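Local atomic coordinates of alcohol dehydrogenase (Aeropyrum pernix, PDB entry 1H2B), a protein that probably catalyses the NAD+-dependent oxidation of alcohols at a zinc ion. Residues 52-57 against 166-171; 196-201 against 259-264. All blocks are in the same frame, centred on the assembly; numbering follows the deposited sequence.

Contact 1 of 2, residues 52-57 against 166-171; sequences GVCHTD and LADAGI. With ZN (zinc ion), chain J; NAJ (nicotinamide-adenine-dinucleotide (acidic form)), chain I; OCA (octanoic acid (caprylic acid)), chain H.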
loop_
_atom_site.group_PDB
_atom_site.type_symbol
_atom_site.label_atom_id
_atom_site.label_comp_id
_atom_site.label_asym_id
_atom_site.label_seq_id
_atom_site.Cartn_x
_atom_site.Cartn_y
_atom_site.Cartn_z
ATOM N N GLY B 52 12.451 -28.294 -15.509
ATOM C CA GLY B 52 11.271 -27.916 -16.271
ATOM C C GLY B 52 11.592 -27.283 -17.601
ATOM O O GLY B 52 12.619 -26.651 -17.771
ATOM N N VAL B 53 10.681 -27.473 -18.561
ATOM C CA VAL B 53 10.820 -26.899 -19.897
ATOM C C VAL B 53 9.780 -25.769 -20.017
ATOM O O VAL B 53 8.595 -25.993 -19.794
ATOM C CB VAL B 53 10.497 -27.913 -20.992
ATOM C CG1 VAL B 53 10.766 -27.319 -22.351
ATOM C CG2 VAL B 53 11.356 -29.197 -20.809
ATOM N N CYS B 54 10.260 -24.572 -20.288
ATOM C CA CYS B 54 9.432 -23.381 -20.285
ATOM C C CYS B 54 9.163 -22.883 -21.699
ATOM O O CYS B 54 10.013 -23.066 -22.586
ATOM C CB CYS B 54 10.204 -22.306 -19.489
ATOM S SG CYS B 54 9.336 -20.720 -19.250
ATOM N N HIS B 55 8.039 -22.197 -21.923
ATOM C CA HIS B 55 7.912 -21.560 -23.227
ATOM C C HIS B 55 9.064 -20.586 -23.539
ATOM O O HIS B 55 9.396 -20.351 -24.705
ATOM C CB HIS B 55 6.536 -20.890 -23.388
ATOM C CG HIS B 55 6.074 -20.786 -24.816
ATOM N ND1 HIS B 55 4.944 -21.429 -25.258
ATOM C CD2 HIS B 55 6.594 -20.131 -25.885
ATOM C CE1 HIS B 55 4.778 -21.174 -26.551
ATOM N NE2 HIS B 55 5.760 -20.385 -26.955
ATOM N N THR B 56 9.709 -20.028 -22.513
ATOM C CA THR B 56 10.880 -19.213 -22.747
ATOM C C THR B 56 11.978 -19.968 -23.473
ATOM O O THR B 56 12.772 -19.336 -24.189
ATOM C CB THR B 56 11.402 -18.696 -21.418
ATOM O OG1 THR B 56 10.506 -17.668 -20.983
ATOM C CG2 THR B 56 12.810 -18.042 -21.578
ATOM N N ASP B 57 12.034 -21.279 -23.260
ATOM C CA ASP B 57 13.027 -22.108 -23.991
ATOM C C ASP B 57 12.782 -22.123 -25.491
ATOM O O ASP B 57 13.760 -22.095 -26.264
ATOM C CB ASP B 57 13.109 -23.496 -23.379
ATOM C CG ASP B 57 13.583 -23.410 -21.954
ATOM O OD1 ASP B 57 13.039 -24.103 -21.061
ATOM O OD2 ASP B 57 14.490 -22.600 -21.695
ATOM N N LEU B 166 7.801 -25.102 -9.825
ATOM C CA LEU B 166 7.632 -23.968 -8.892
ATOM C C LEU B 166 8.798 -22.968 -9.027
ATOM O O LEU B 166 8.645 -21.768 -8.715
ATOM C CB LEU B 166 7.545 -24.463 -7.407
ATOM C CG LEU B 166 6.410 -25.465 -7.201
ATOM C CD1 LEU B 166 6.532 -25.903 -5.757
ATOM C CD2 LEU B 166 5.013 -24.798 -7.397
ATOM N N ALA B 167 9.964 -23.443 -9.508
ATOM C CA ALA B 167 11.177 -22.624 -9.568
ATOM C C ALA B 167 11.136 -21.517 -10.616
ATOM O O ALA B 167 11.884 -20.559 -10.523
ATOM C CB ALA B 167 12.395 -23.513 -9.858
ATOM N N ASP B 168 10.205 -21.612 -11.571
ATOM C CA ASP B 168 10.109 -20.548 -12.567
ATOM C C ASP B 168 8.634 -20.305 -12.942
ATOM O O ASP B 168 8.095 -19.220 -12.724
ATOM C CB ASP B 168 10.898 -20.935 -13.802
ATOM C CG ASP B 168 10.953 -19.844 -14.808
ATOM O OD1 ASP B 168 10.419 -20.099 -15.927
ATOM O OD2 ASP B 168 11.477 -18.731 -14.584
ATOM N N ALA B 169 7.972 -21.323 -13.473
ATOM C CA ALA B 169 6.530 -21.187 -13.743
ATOM C C ALA B 169 5.758 -20.789 -12.491
ATOM O O ALA B 169 4.953 -19.826 -12.528
ATOM C CB ALA B 169 5.931 -22.487 -14.293
ATOM N N GLY B 170 6.020 -21.486 -11.374
ATOM C CA GLY B 170 5.267 -21.210 -10.155
ATOM C C GLY B 170 5.569 -19.844 -9.566
ATOM O O GLY B 170 4.627 -19.099 -9.260
ATOM N N ILE B 171 6.855 -19.533 -9.395
ATOM C CA ILE B 171 7.228 -18.270 -8.731
ATOM C C ILE B 171 6.698 -17.084 -9.591
ATOM O O ILE B 171 6.218 -16.095 -9.027
ATOM C CB ILE B 171 8.742 -18.210 -8.446
ATOM C CG1 ILE B 171 9.071 -16.939 -7.653
ATOM C CG2 ILE B 171 9.576 -18.285 -9.766
ATOM C CD1 ILE B 171 10.572 -16.685 -7.473
HETATM ZN ZN ZN J . 10.853 -19.725 -17.896
HETATM P PA NAJ I . 2.806 -22.565 -22.331
HETATM O O1A NAJ I . 3.152 -22.843 -23.767
HETATM O O2A NAJ I . 2.836 -23.715 -21.311
HETATM O O5B NAJ I . 1.316 -22.013 -22.168
HETATM C C5B NAJ I . 0.735 -21.087 -23.097
HETATM C C4B NAJ I . -0.759 -21.339 -22.985
HETATM O O4B NAJ I . -1.415 -20.299 -23.737
HETATM C C3B NAJ I . -1.198 -22.702 -23.520
HETATM O O3B NAJ I . -2.062 -23.385 -22.597
HETATM C C2B NAJ I . -1.899 -22.250 -24.793
HETATM O O2B NAJ I . -2.889 -23.173 -25.273
HETATM C C1B NAJ I . -2.511 -20.894 -24.418
HETATM N N9A NAJ I . -2.849 -20.033 -25.551
HETATM C C8A NAJ I . -2.238 -19.897 -26.805
HETATM N N7A NAJ I . -2.889 -18.939 -27.519
HETATM C C5A NAJ I . -3.909 -18.469 -26.743
HETATM C C6A NAJ I . -4.880 -17.518 -26.935
HETATM N N6A NAJ I . -5.022 -16.840 -28.082
HETATM N N1A NAJ I . -5.730 -17.234 -25.898
HETATM C C2A NAJ I . -5.688 -17.922 -24.698
HETATM N N3A NAJ I . -4.745 -18.874 -24.531
HETATM C C4A NAJ I . -3.875 -19.143 -25.541
HETATM O O3 NAJ I . 3.753 -21.371 -21.878
HETATM P PN NAJ I . 4.394 -21.069 -20.428
HETATM O O1N NAJ I . 5.662 -21.775 -20.281
HETATM O O2N NAJ I . 3.350 -21.210 -19.393
HETATM O O5D NAJ I . 4.809 -19.534 -20.650
HETATM C C5D NAJ I . 3.763 -18.576 -20.800
HETATM C C4D NAJ I . 4.357 -17.259 -21.273
HETATM O O4D NAJ I . 5.061 -16.671 -20.165
HETATM C C3D NAJ I . 5.404 -17.408 -22.376
HETATM O O3D NAJ I . 5.407 -16.197 -23.154
HETATM C C2D NAJ I . 6.719 -17.504 -21.589
HETATM O O2D NAJ I . 7.875 -17.180 -22.309
HETATM C C1D NAJ I . 6.406 -16.448 -20.514
HETATM N N1N NAJ I . 7.221 -16.427 -19.299
HETATM C C2N NAJ I . 7.313 -15.225 -18.661
HETATM C C3N NAJ I . 8.011 -15.133 -17.469
HETATM C C7N NAJ I . 8.159 -13.801 -16.810
HETATM O O7N NAJ I . 8.928 -13.797 -15.707
HETATM N N7N NAJ I . 7.544 -12.675 -17.185
HETATM C C4N NAJ I . 8.629 -16.272 -16.856
HETATM C C5N NAJ I . 8.340 -17.517 -17.483
HETATM C C6N NAJ I . 7.681 -17.577 -18.696
HETATM C C1 OCA H . 11.766 -16.953 -17.698
HETATM C C2 OCA H . 12.021 -15.587 -18.351
HETATM C C3 OCA H . 12.960 -14.732 -17.483
HETATM C C4 OCA H . 13.578 -13.539 -18.194
HETATM C C5 OCA H . 14.618 -12.892 -17.280
HETATM C C6 OCA H . 15.106 -11.561 -17.848
HETATM C C7 OCA H . 16.067 -10.819 -16.925
HETATM C C8 OCA H . 16.490 -9.520 -17.587
HETATM O O1 OCA H . 11.169 -17.861 -18.342
HETATM O O2 OCA H . 12.117 -17.161 -16.518
#
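The carboxylate of D168 turns one oxygen to the zinc ion that also binds C54, and the other to the acid group of the octanoic acid. OD1 is the metal ligand, while D168 OD2 stands 2.6 Å from octanoic acid O2. The imidazole of H55 offers its edge: ND1 points in the ring plane at the cofactor phosphate oxygen O1A, 2.7 Å away with an N-H...O angle of 173°. The H59 ring meets it with the planes about 45° apart.

C54 and D168 suit a metal site because thiolate sulfur and carboxylate oxygen both bind zinc readily. C54 SG lies anti to its backbone N (chi1 -177°), which carries it to 2.3 Å from the zinc. The angle at the metal between the two ligands is close to tetrahedral, and C54 SG and D168 OD1 remain 3.5 Å apart. H79 is the third protein ligand; octanoic acid O1, 1.9 Å from the metal, fills a position where this family is thought to bind alcohol.

T56 OG1 donates to octanoic acid O1 (2.7 Å) and accepts from the ribose hydroxyl O2D of the cofactor. This hydroxyl chain resembles the proton relay proposed for related dehydrogenases. C54 N bonds to D57 OD1, and T56 N to C54 SG, a capping box that fixes the metal ligand at the start of helix 55-61.

On the other side, helix 166-181 begins with a pi-type turn, I171 N to L166 O, 2.9 Å; G170 fits there because a CB would clash with L166 CA. R354 of strand 354-358 touches both C54 and D168, helix 312-323 packs on L166, and helix 339-347 on V53.

Contact 2 of 2, residues 196-201 against 259-264; sequences GGLGHI and MDFVGS. With NAJ (nicotinamide-adenine-dinucleotide (acidic form)), chain I.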
loop_
_atom_site.group_PDB
_atom_site.type_symbol
_atom_site.label_atom_id
_atom_site.label_comp_id
_atom_site.label_asym_id
_atom_site.label_seq_id
_atom_site.Cartn_x
_atom_site.Cartn_y
_atom_site.Cartn_z
ATOM N N GLY B 196 -1.525 -22.536 -19.265
ATOM C CA GLY B 196 -0.322 -23.248 -19.639
ATOM C C GLY B 196 0.508 -23.646 -18.446
ATOM O O GLY B 196 -0.025 -23.854 -17.351
ATOM N N GLY B 197 1.819 -23.757 -18.644
ATOM C CA GLY B 197 2.664 -24.161 -17.521
ATOM C C GLY B 197 2.570 -23.163 -16.380
ATOM O O GLY B 197 2.398 -23.545 -15.223
ATOM N N LEU B 198 2.658 -21.862 -16.701
ATOM C CA LEU B 198 2.442 -20.849 -15.688
ATOM C C LEU B 198 0.935 -20.709 -15.341
ATOM O O LEU B 198 0.561 -20.652 -14.154
ATOM C CB LEU B 198 2.942 -19.490 -16.193
ATOM C CG LEU B 198 4.401 -19.229 -15.952
ATOM C CD1 LEU B 198 5.289 -20.081 -16.854
ATOM C CD2 LEU B 198 4.622 -17.733 -16.167
ATOM N N GLY B 199 0.085 -20.635 -16.373
ATOM C CA GLY B 199 -1.307 -20.316 -16.169
ATOM C C GLY B 199 -2.079 -21.299 -15.295
ATOM O O GLY B 199 -2.930 -20.859 -14.517
ATOM N N HIS B 200 -1.826 -22.600 -15.443
ATOM C CA HIS B 200 -2.571 -23.565 -14.637
ATOM C C HIS B 200 -2.203 -23.454 -13.170
ATOM O O HIS B 200 -3.036 -23.690 -12.285
ATOM C CB HIS B 200 -2.417 -24.982 -15.200
ATOM C CG HIS B 200 -1.249 -25.727 -14.638
ATOM N ND1 HIS B 200 0.029 -25.536 -15.094
ATOM C CD2 HIS B 200 -1.176 -26.700 -13.686
ATOM C CE1 HIS B 200 0.856 -26.329 -14.430
ATOM N NE2 HIS B 200 0.148 -27.060 -13.580
ATOM N N ILE B 201 -0.977 -22.989 -12.884
ATOM C CA ILE B 201 -0.613 -22.677 -11.518
ATOM C C ILE B 201 -1.325 -21.432 -11.070
ATOM O O ILE B 201 -1.872 -21.370 -9.971
ATOM C CB ILE B 201 0.933 -22.535 -11.377
ATOM C CG1 ILE B 201 1.580 -23.867 -11.812
ATOM C CG2 ILE B 201 1.296 -22.218 -9.926
ATOM C CD1 ILE B 201 3.131 -23.839 -11.823
ATOM N N MET B 259 -4.793 -11.239 -16.688
ATOM C CA MET B 259 -3.412 -11.712 -16.535
ATOM C C MET B 259 -3.058 -12.442 -17.806
ATOM O O MET B 259 -3.682 -13.436 -18.118
ATOM C CB MET B 259 -3.316 -12.660 -15.319
ATOM C CG MET B 259 -3.827 -11.979 -14.007
ATOM S SD MET B 259 -3.529 -13.035 -12.628
ATOM C CE MET B 259 -1.782 -12.788 -12.364
ATOM N N ASP B 260 -2.073 -11.929 -18.563
ATOM C CA ASP B 260 -1.722 -12.585 -19.822
ATOM C C ASP B 260 -0.547 -13.520 -19.574
ATOM O O ASP B 260 0.588 -13.042 -19.376
ATOM C CB ASP B 260 -1.330 -11.519 -20.846
ATOM C CG ASP B 260 -1.043 -12.115 -22.196
ATOM O OD1 ASP B 260 -0.886 -13.349 -22.278
ATOM O OD2 ASP B 260 -0.982 -11.404 -23.219
ATOM N N PHE B 261 -0.853 -14.827 -19.493
ATOM C CA PHE B 261 0.164 -15.876 -19.361
ATOM C C PHE B 261 0.430 -16.576 -20.690
ATOM O O PHE B 261 0.781 -17.760 -20.712
ATOM C CB PHE B 261 -0.292 -16.909 -18.291
ATOM C CG PHE B 261 -0.215 -16.388 -16.907
ATOM C CD1 PHE B 261 -1.358 -15.977 -16.212
ATOM C CD2 PHE B 261 1.008 -16.384 -16.248
ATOM C CE1 PHE B 261 -1.257 -15.541 -14.853
ATOM C CE2 PHE B 261 1.126 -15.907 -14.909
ATOM C CZ PHE B 261 -0.043 -15.528 -14.198
ATOM N N VAL B 262 0.254 -15.825 -21.786
ATOM C CA VAL B 262 0.540 -16.340 -23.146
ATOM C C VAL B 262 1.597 -15.445 -23.821
ATOM O O VAL B 262 2.687 -15.923 -24.231
ATOM C CB VAL B 262 -0.720 -16.311 -24.011
ATOM C CG1 VAL B 262 -0.420 -17.000 -25.389
ATOM C CG2 VAL B 262 -1.895 -17.029 -23.296
ATOM N N GLY B 263 1.262 -14.159 -23.979
ATOM C CA GLY B 263 2.231 -13.214 -24.506
ATOM C C GLY B 263 2.317 -13.171 -26.015
ATOM O O GLY B 263 3.159 -12.448 -26.542
ATOM N N SER B 264 1.457 -13.914 -26.714
ATOM C CA SER B 264 1.451 -13.833 -28.188
ATOM C C SER B 264 0.854 -12.519 -28.669
ATOM O O SER B 264 0.163 -11.805 -27.912
ATOM C CB SER B 264 0.634 -14.968 -28.802
ATOM O OG SER B 264 -0.747 -14.876 -28.399
HETATM P PA NAJ I . 2.806 -22.565 -22.331
HETATM O O1A NAJ I . 3.152 -22.843 -23.767
HETATM O O2A NAJ I . 2.836 -23.715 -21.311
HETATM O O5B NAJ I . 1.316 -22.013 -22.168
HETATM C C5B NAJ I . 0.735 -21.087 -23.097
HETATM C C4B NAJ I . -0.759 -21.339 -22.985
HETATM O O4B NAJ I . -1.415 -20.299 -23.737
HETATM C C3B NAJ I . -1.198 -22.702 -23.520
HETATM O O3B NAJ I . -2.062 -23.385 -22.597
HETATM C C2B NAJ I . -1.899 -22.250 -24.793
HETATM O O2B NAJ I . -2.889 -23.173 -25.273
HETATM C C1B NAJ I . -2.511 -20.894 -24.418
HETATM N N9A NAJ I . -2.849 -20.033 -25.551
HETATM C C8A NAJ I . -2.238 -19.897 -26.805
HETATM N N7A NAJ I . -2.889 -18.939 -27.519
HETATM C C5A NAJ I . -3.909 -18.469 -26.743
HETATM C C6A NAJ I . -4.880 -17.518 -26.935
HETATM N N6A NAJ I . -5.022 -16.840 -28.082
HETATM N N1A NAJ I . -5.730 -17.234 -25.898
HETATM C C2A NAJ I . -5.688 -17.922 -24.698
HETATM N N3A NAJ I . -4.745 -18.874 -24.531
HETATM C C4A NAJ I . -3.875 -19.143 -25.541
HETATM O O3 NAJ I . 3.753 -21.371 -21.878
HETATM P PN NAJ I . 4.394 -21.069 -20.428
HETATM O O1N NAJ I . 5.662 -21.775 -20.281
HETATM O O2N NAJ I . 3.350 -21.210 -19.393
HETATM O O5D NAJ I . 4.809 -19.534 -20.650
HETATM C C5D NAJ I . 3.763 -18.576 -20.800
HETATM C C4D NAJ I . 4.357 -17.259 -21.273
HETATM O O4D NAJ I . 5.061 -16.671 -20.165
HETATM C C3D NAJ I . 5.404 -17.408 -22.376
HETATM O O3D NAJ I . 5.407 -16.197 -23.154
HETATM C C2D NAJ I . 6.719 -17.504 -21.589
HETATM O O2D NAJ I . 7.875 -17.180 -22.309
HETATM C C1D NAJ I . 6.406 -16.448 -20.514
HETATM N N1N NAJ I . 7.221 -16.427 -19.299
HETATM C C2N NAJ I . 7.313 -15.225 -18.661
HETATM C C3N NAJ I . 8.011 -15.133 -17.469
HETATM C C7N NAJ I . 8.159 -13.801 -16.810
HETATM O O7N NAJ I . 8.928 -13.797 -15.707
HETATM N N7N NAJ I . 7.544 -12.675 -17.185
HETATM C C4N NAJ I . 8.629 -16.272 -16.856
HETATM C C5N NAJ I . 8.340 -17.517 -17.483
HETATM C C6N NAJ I . 7.681 -17.577 -18.696
HETATM O O HOH W 1 0.779 -20.282 -19.208
#
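L198 and F261 cross at about a right angle, L198 meeting the phenyl ring obliquely at its CD2 corner. L198 CB comes to 3.7 Å from F261 CD2, with L198 CD2 touching the same atom slightly farther off. With F261 CG anti to its carbonyl carbon (chi1 -72°), the ring leans toward helix 197-209, where F261 CB lies 4.1 Å from G199 CA. Glycine suits position 199: a CB there would clash with G196 N, and its absence lets the helix lie close to F261. The leucine serves two surfaces: CD1 lies against the phosphate oxygen O2N of the cofactor and CD2 reaches toward both F261 and the nicotinamide.

This is the glycine-rich turn of a Rossmann fold, whose helix start faces the dinucleotide pyrophosphate. G197 N donates to NAJ O2A, and L198 N to NAJ O2N at 2.9 Å and nearly straight (176°). A CB on G196 would collide with NAJ O5B. An ordered water accepts from G199 N (2.9 Å) and lies within bonding distance of F261 O and NAJ O2N, a bridge like the water found at this turn in many Rossmann folds. G196 O is gripped by H200 N and H200 ND1 from opposite faces of its plane, so the histidine ties the turn to its own helix.

At D260 the chain leaves strand 255-260 in an Asx turn spanning F261: D260 OD1 accepts V262 N at 2.8 Å, nearly along its C-O axis, and G263 N from above the carboxylate plane. At the backbone angles of G263 a CB would jam against V262 O, and NAJ O3D would crowd it. V262 lays its methyls against the adenosine, CG2 3.3 Å from NAJ O4B, while V262 O accepts from the hydroxyl O3D of the nicotinamide ribose.

In the fold
From the N terminus, strand 44-52 leads into 52-57, and contact 1 closes a loop of 108 residues when the chain returns at 166-171. That loop carries most of the GroES-like domain, including the second zinc site at D109, C112 and C115. After helix 166-181 the chain enters strand 189-193 of the parallel sheet, which leads to 196-201. Contact 2 closes a shorter loop of 57 residues at the end of strand 255-260. The two loops follow in series, neither nested nor crossed. Yet they meet in space: A169 packs on L198 and I201, and the same dinucleotide spans both, joining the metal site to the nucleotide-binding sheet.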